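Local coordinates for protein gamma-resorcylate decarboxylase (Polaromonas, PDB 4QRO) that probably catalyses the manganese-dependent, non-oxidative decarboxylation of gamma-resorcylate (2,6-dihydroxybenzoate) to resorcinol, as a member of the amidohydrolase family, at residues Val64-Asn74 against Ala100-Leu108. Numbering follows the deposited sequence.
Sequences VQAIADSTRAN and ALPMQDPEL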
ATOM      1  N   VAL A  64       1.778 -18.329  16.543  1.00 33.58           N
ATOM      2  CA  VAL A  64       3.076 -19.011  16.558  1.00 35.75           C
ATOM      3  C   VAL A  64       4.215 -18.089  16.143  1.00 35.94           C
ATOM      4  O   VAL A  64       5.336 -18.237  16.621  1.00 33.87           O
ATOM      5  CB  VAL A  64       3.045 -20.308  15.717  1.00 37.25           C
ATOM      6  CG1 VAL A  64       4.411 -20.968  15.648  1.00 35.32           C
ATOM      7  CG2 VAL A  64       2.022 -21.276  16.309  1.00 40.83           C
ATOM      8  N   GLN A  65       3.917 -17.096  15.310  1.00 32.81           N
ATOM      9  CA  GLN A  65       4.940 -16.175  14.825  1.00 32.22           C
ATOM     10  C   GLN A  65       5.511 -15.222  15.878  1.00 40.32           C
ATOM     11  O   GLN A  65       6.536 -14.533  15.623  1.00 34.52           O
ATOM     12  CB  GLN A  65       4.396 -15.370  13.655  1.00 30.81           C
ATOM     13  CG  GLN A  65       4.409 -16.147  12.347  1.00 31.97           C
ATOM     14  CD  GLN A  65       3.468 -17.326  12.315  1.00 34.08           C
ATOM     15  OE1 GLN A  65       2.273 -17.143  12.268  1.00 32.14           O
ATOM     16  NE2 GLN A  65       4.015 -18.560  12.313  1.00 33.27           N
ATOM     17  N   ALA A  66       4.832 -15.147  17.028  1.00 30.76           N
ATOM     18  CA  ALA A  66       5.253 -14.290  18.125  1.00 33.93           C
ATOM     19  C   ALA A  66       5.887 -15.124  19.269  1.00 34.94           C
ATOM     20  O   ALA A  66       6.232 -14.588  20.294  1.00 33.66           O
ATOM     21  CB  ALA A  66       4.071 -13.471  18.645  1.00 38.17           C
ATOM     22  N   ILE A  67       6.060 -16.422  19.086  1.00 32.88           N
ATOM     23  CA  ILE A  67       6.663 -17.243  20.132  1.00 33.61           C
ATOM     24  C   ILE A  67       8.179 -17.355  19.877  1.00 38.06           C
ATOM     25  O   ILE A  67       8.643 -18.100  19.011  1.00 36.57           O
ATOM     26  CB  ILE A  67       5.975 -18.600  20.213  1.00 35.97           C
ATOM     27  CG1 ILE A  67       4.474 -18.409  20.554  1.00 31.37           C
ATOM     28  CG2 ILE A  67       6.707 -19.492  21.231  1.00 39.61           C
ATOM     29  CD1 ILE A  67       3.688 -19.699  20.429  1.00 51.69           C
ATOM     30  N   ALA A  68       8.943 -16.610  20.660  1.00 40.87           N
ATOM     31  CA  ALA A  68      10.346 -16.352  20.345  1.00 39.06           C
ATOM     32  C   ALA A  68      11.262 -17.517  20.676  1.00 40.05           C
ATOM     33  O   ALA A  68      12.359 -17.620  20.137  1.00 38.65           O
ATOM     34  CB  ALA A  68      10.801 -15.104  21.034  1.00 32.43           C
ATOM     35  N   ASP A  69      10.815 -18.420  21.534  1.00 39.11           N
ATOM     36  CA  ASP A  69      11.579 -19.634  21.786  1.00 35.25           C
ATOM     37  C   ASP A  69      11.105 -20.692  20.797  1.00 38.14           C
ATOM     38  O   ASP A  69       9.994 -21.200  20.933  1.00 36.81           O
ATOM     39  CB  ASP A  69      11.332 -20.084  23.227  1.00 41.12           C
ATOM     40  CG  ASP A  69      12.024 -21.393  23.576  1.00 39.11           C
ATOM     41  OD1 ASP A  69      12.568 -22.073  22.693  1.00 40.47           O
ATOM     42  OD2 ASP A  69      12.030 -21.727  24.775  1.00 45.54           O
ATOM     43  N   SER A  70      11.947 -21.033  19.821  1.00 37.45           N
ATOM     44  CA  SER A  70      11.533 -21.910  18.705  1.00 38.45           C
ATOM     45  C   SER A  70      11.122 -23.328  19.164  1.00 42.49           C
ATOM     46  O   SER A  70      10.275 -23.966  18.532  1.00 34.64           O
ATOM     47  CB  SER A  70      12.647 -21.983  17.655  1.00 43.43           C
ATOM     48  OG  SER A  70      13.806 -22.614  18.160  1.00 40.30           O
ATOM     49  N   THR A  71      11.691 -23.818  20.270  1.00 35.94           N
ATOM     50  CA  THR A  71      11.213 -25.076  20.863  1.00 41.00           C
ATOM     51  C   THR A  71       9.757 -24.963  21.328  1.00 35.50           C
ATOM     52  O   THR A  71       8.945 -25.856  21.062  1.00 38.21           O
ATOM     53  CB  THR A  71      12.121 -25.520  22.030  1.00 46.17           C
ATOM     54  OG1 THR A  71      13.424 -25.800  21.504  1.00 38.54           O
ATOM     55  CG2 THR A  71      11.566 -26.775  22.736  1.00 47.87           C
ATOM     56  N   ARG A  72       9.425 -23.853  21.986  1.00 34.33           N
ATOM     57  CA  ARG A  72       8.050 -23.592  22.404  1.00 29.90           C
ATOM     58  C   ARG A  72       7.109 -23.332  21.216  1.00 52.44           C
ATOM     59  O   ARG A  72       5.953 -23.759  21.239  1.00 39.56           O
ATOM     60  CB  ARG A  72       7.965 -22.443  23.384  1.00 37.01           C
ATOM     61  CG  ARG A  72       8.597 -22.784  24.718  1.00 75.96           C
ATOM     62  CD  ARG A  72       8.514 -21.616  25.680  1.00 68.50           C
ATOM     63  NE  ARG A  72       8.849 -22.036  27.036  1.00136.55           N
ATOM     64  CZ  ARG A  72       8.041 -22.731  27.834  1.00132.57           C
ATOM     65  NH1 ARG A  72       6.825 -23.101  27.434  1.00 91.64           N
ATOM     66  NH2 ARG A  72       8.454 -23.063  29.050  1.00 73.89           N
ATOM     67  N   ALA A  73       7.595 -22.635  20.190  1.00 43.39           N
ATOM     68  CA  ALA A  73       6.787 -22.382  18.973  1.00 34.16           C
ATOM     69  C   ALA A  73       6.350 -23.680  18.347  1.00 34.28           C
ATOM     70  O   ALA A  73       5.190 -23.860  17.988  1.00 35.82           O
ATOM     71  CB  ALA A  73       7.577 -21.549  17.982  1.00 35.48           C
ATOM     72  N   ASN A  74       7.287 -24.611  18.250  1.00 36.00           N
ATOM     73  CA  ASN A  74       7.020 -25.916  17.689  1.00 39.92           C
ATOM     74  C   ASN A  74       5.963 -26.688  18.488  1.00 46.54           C
ATOM     75  O   ASN A  74       5.045 -27.273  17.912  1.00 34.17           O
ATOM     76  CB  ASN A  74       8.320 -26.703  17.593  1.00 39.57           C
ATOM     77  CG  ASN A  74       8.155 -28.011  16.854  1.00 38.15           C
ATOM     78  OD1 ASN A  74       7.712 -28.049  15.708  1.00 42.68           O
ATOM     79  ND2 ASN A  74       8.506 -29.108  17.517  1.00 43.32           N
ATOM     80  N   ALA A 100      -0.551 -24.329  11.139  1.00 31.51           N
ATOM     81  CA  ALA A 100       0.303 -23.403  11.865  1.00 32.88           C
ATOM     82  C   ALA A 100       1.744 -23.939  11.876  1.00 37.98           C
ATOM     83  O   ALA A 100       1.991 -25.142  12.114  1.00 33.19           O
ATOM     84  CB  ALA A 100      -0.235 -23.221  13.289  1.00 29.83           C
ATOM     85  N   LEU A 101       2.709 -23.067  11.601  1.00 30.96           N
ATOM     86  CA  LEU A 101       4.104 -23.493  11.469  1.00 31.24           C
ATOM     87  C   LEU A 101       5.101 -22.674  12.295  1.00 31.52           C
ATOM     88  O   LEU A 101       5.005 -21.438  12.378  1.00 36.54           O
ATOM     89  CB  LEU A 101       4.562 -23.461  10.016  1.00 34.07           C
ATOM     90  CG  LEU A 101       3.805 -24.295   9.007  1.00 35.62           C
ATOM     91  CD1 LEU A 101       4.320 -23.928   7.621  1.00 36.32           C
ATOM     92  CD2 LEU A 101       3.957 -25.796   9.297  1.00 41.74           C
ATOM     93  N   PRO A 102       6.080 -23.363  12.907  1.00 29.13           N
ATOM     94  CA  PRO A 102       7.086 -22.676  13.680  1.00 34.67           C
ATOM     95  C   PRO A 102       8.194 -22.220  12.758  1.00 42.61           C
ATOM     96  O   PRO A 102       9.234 -22.862  12.672  1.00 35.28           O
ATOM     97  CB  PRO A 102       7.570 -23.769  14.654  1.00 41.53           C
ATOM     98  CG  PRO A 102       7.440 -25.033  13.869  1.00 33.01           C
ATOM     99  CD  PRO A 102       6.194 -24.837  13.046  1.00 37.87           C
ATOM    100  N   MET A 103       7.955 -21.105  12.064  1.00 32.27           N
ATOM    101  CA  MET A 103       8.866 -20.629  11.031  1.00 35.10           C
ATOM    102  C   MET A 103      10.175 -20.085  11.611  1.00 35.45           C
ATOM    103  O   MET A 103      11.124 -19.802  10.879  1.00 44.81           O
ATOM    104  CB  MET A 103       8.172 -19.582  10.175  1.00 32.15           C
ATOM    105  CG  MET A 103       6.975 -20.131   9.417  1.00 33.89           C
ATOM    106  SD  MET A 103       7.350 -21.266   8.080  1.00 33.59           S
ATOM    107  CE  MET A 103       8.348 -20.240   6.992  1.00 30.35           C
ATOM    108  N   GLN A 104      10.222 -19.956  12.933  1.00 34.15           N
ATOM    109  CA  GLN A 104      11.465 -19.702  13.659  1.00 36.58           C
ATOM    110  C   GLN A 104      12.598 -20.629  13.213  1.00 48.27           C
ATOM    111  O   GLN A 104      13.746 -20.227  13.103  1.00 39.96           O
ATOM    112  CB  GLN A 104      11.226 -19.874  15.171  1.00 34.40           C
ATOM    113  CG  GLN A 104      10.415 -18.727  15.795  1.00 36.88           C
ATOM    114  CD  GLN A 104       8.892 -18.830  15.629  1.00 31.34           C
ATOM    115  OE1 GLN A 104       8.369 -19.813  15.101  1.00 39.49           O
ATOM    116  NE2 GLN A 104       8.182 -17.809  16.091  1.00 36.97           N
ATOM    117  N   ASP A 105      12.255 -21.879  12.951  1.00 34.89           N
ATOM    118  CA  ASP A 105      13.229 -22.878  12.591  1.00 34.63           C
ATOM    119  C   ASP A 105      12.808 -23.507  11.257  1.00 33.19           C
ATOM    120  O   ASP A 105      11.773 -24.154  11.195  1.00 43.41           O
ATOM    121  CB  ASP A 105      13.274 -23.884  13.725  1.00 31.84           C
ATOM    122  CG  ASP A 105      14.398 -24.908  13.592  1.00 61.71           C
ATOM    123  OD1 ASP A 105      14.565 -25.482  12.505  1.00 47.93           O
ATOM    124  OD2 ASP A 105      15.084 -25.183  14.599  1.00 61.61           O
ATOM    125  N   PRO A 106      13.587 -23.287  10.176  1.00 39.50           N
ATOM    126  CA  PRO A 106      13.187 -23.823   8.873  1.00 41.69           C
ATOM    127  C   PRO A 106      12.965 -25.343   8.852  1.00 38.13           C
ATOM    128  O   PRO A 106      12.028 -25.814   8.215  1.00 32.06           O
ATOM    129  CB  PRO A 106      14.365 -23.452   7.978  1.00 40.18           C
ATOM    130  CG  PRO A 106      14.853 -22.176   8.551  1.00 45.46           C
ATOM    131  CD  PRO A 106      14.733 -22.364  10.038  1.00 41.67           C
ATOM    132  N   GLU A 107      13.824 -26.081   9.550  1.00 38.33           N
ATOM    133  CA  GLU A 107      13.717 -27.547   9.614  1.00 39.82           C
ATOM    134  C   GLU A 107      12.456 -27.984  10.340  1.00 38.82           C
ATOM    135  O   GLU A 107      11.743 -28.860   9.856  1.00 42.98           O
ATOM    136  CB  GLU A 107      14.944 -28.138  10.323  1.00 47.06           C
ATOM    137  CG  GLU A 107      14.908 -29.655  10.469  1.00 52.84           C
ATOM    138  CD  GLU A 107      15.773 -30.361   9.457  1.00105.56           C
ATOM    139  OE1 GLU A 107      15.337 -30.510   8.296  1.00110.53           O
ATOM    140  OE2 GLU A 107      16.887 -30.774   9.835  1.00 73.23           O
ATOM    141  N   LEU A 108      12.198 -27.402  11.513  1.00 34.52           N
ATOM    142  CA  LEU A 108      10.973 -27.707  12.275  1.00 36.10           C
ATOM    143  C   LEU A 108       9.686 -27.387  11.492  1.00 36.43           C
ATOM    144  O   LEU A 108       8.740 -28.168  11.505  1.00 35.08           O
ATOM    145  CB  LEU A 108      10.944 -26.936  13.601  1.00 32.76           C
ATOM    146  CG  LEU A 108      12.058 -27.265  14.609  1.00 48.64           C
ATOM    147  CD1 LEU A 108      11.883 -26.447  15.878  1.00 53.96           C
ATOM    148  CD2 LEU A 108      12.094 -28.753  14.913  1.00 46.40           C
TER
HETATM  149  O   HOH W   1       6.768 -18.722  13.223  1.00 28.68           O
HETATM  150  O   HOH W   2       1.580 -20.459  11.371  1.00 30.97           O
HETATM  151  O   HOH W   3      14.681 -24.761  17.313  1.00 46.66           O
HETATM  152  O   HOH W   4       8.480 -29.870  13.763  1.00 38.25           O
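Q104 reaches from the 100-108 loop into the turn that leads from the 3-10 segment at V64 to helix 70-90. Q104 NE2 donates to V64 O at 2.9 Å, with an N-H...O angle of 155° and the donor slightly off the carbonyl plane. V64 O also accepts from I67 N, so two donors grip this carbonyl. The same Q104 NE2 donates to Q132 O. The Q104 chain bends at chi2 (82°), which brings the amide round to the turn. Q104 OE1 lies 3.5 Å from A73 CB and takes a hydrogen bond from a water. That water also accepts from M103 N and Q65 NE2. Q65 OE1 in turn accepts from N128 N, beyond the contact.

Around V64 and P102 the packing is close. V64 CG1 is anti to its backbone N (chi1 176°) and sits 3.4 Å from L101 O and 3.7 Å from P102 CA. P102 CB packs on A73 CB at 4.0 Å, and P102 centres an inverse gamma turn. S70 CB meets Q104 CB at 3.6 Å.

The side toward the two helix starts is looser. S70 OG and D105 OD2 meet through a water. N74 and L108 cross at about a right angle, with N74 CB 4.0 Å from L108 CD1. Another water gives hydrogen bonds to both N74 OD1 and L108 O. D69 and D105 occupy the N-cap positions of helices 70-90 and 106-118.

With an alanine in place of Q104, V64 O and Q132 O would probably lose this donor and a gap would open beside A73. The contact joins loops that follow neighbouring parallel strands, 52-59 and 95-97, and lead into these helices, consistent with the beta/alpha barrel of the amidohydrolase family. The side chain of Q65 lies about 11 Å from the bound manganese. Q104 uses both ends of its amide, so its rotation is probably fixed and it ties turn to loop, while the helix starts are joined largely through water.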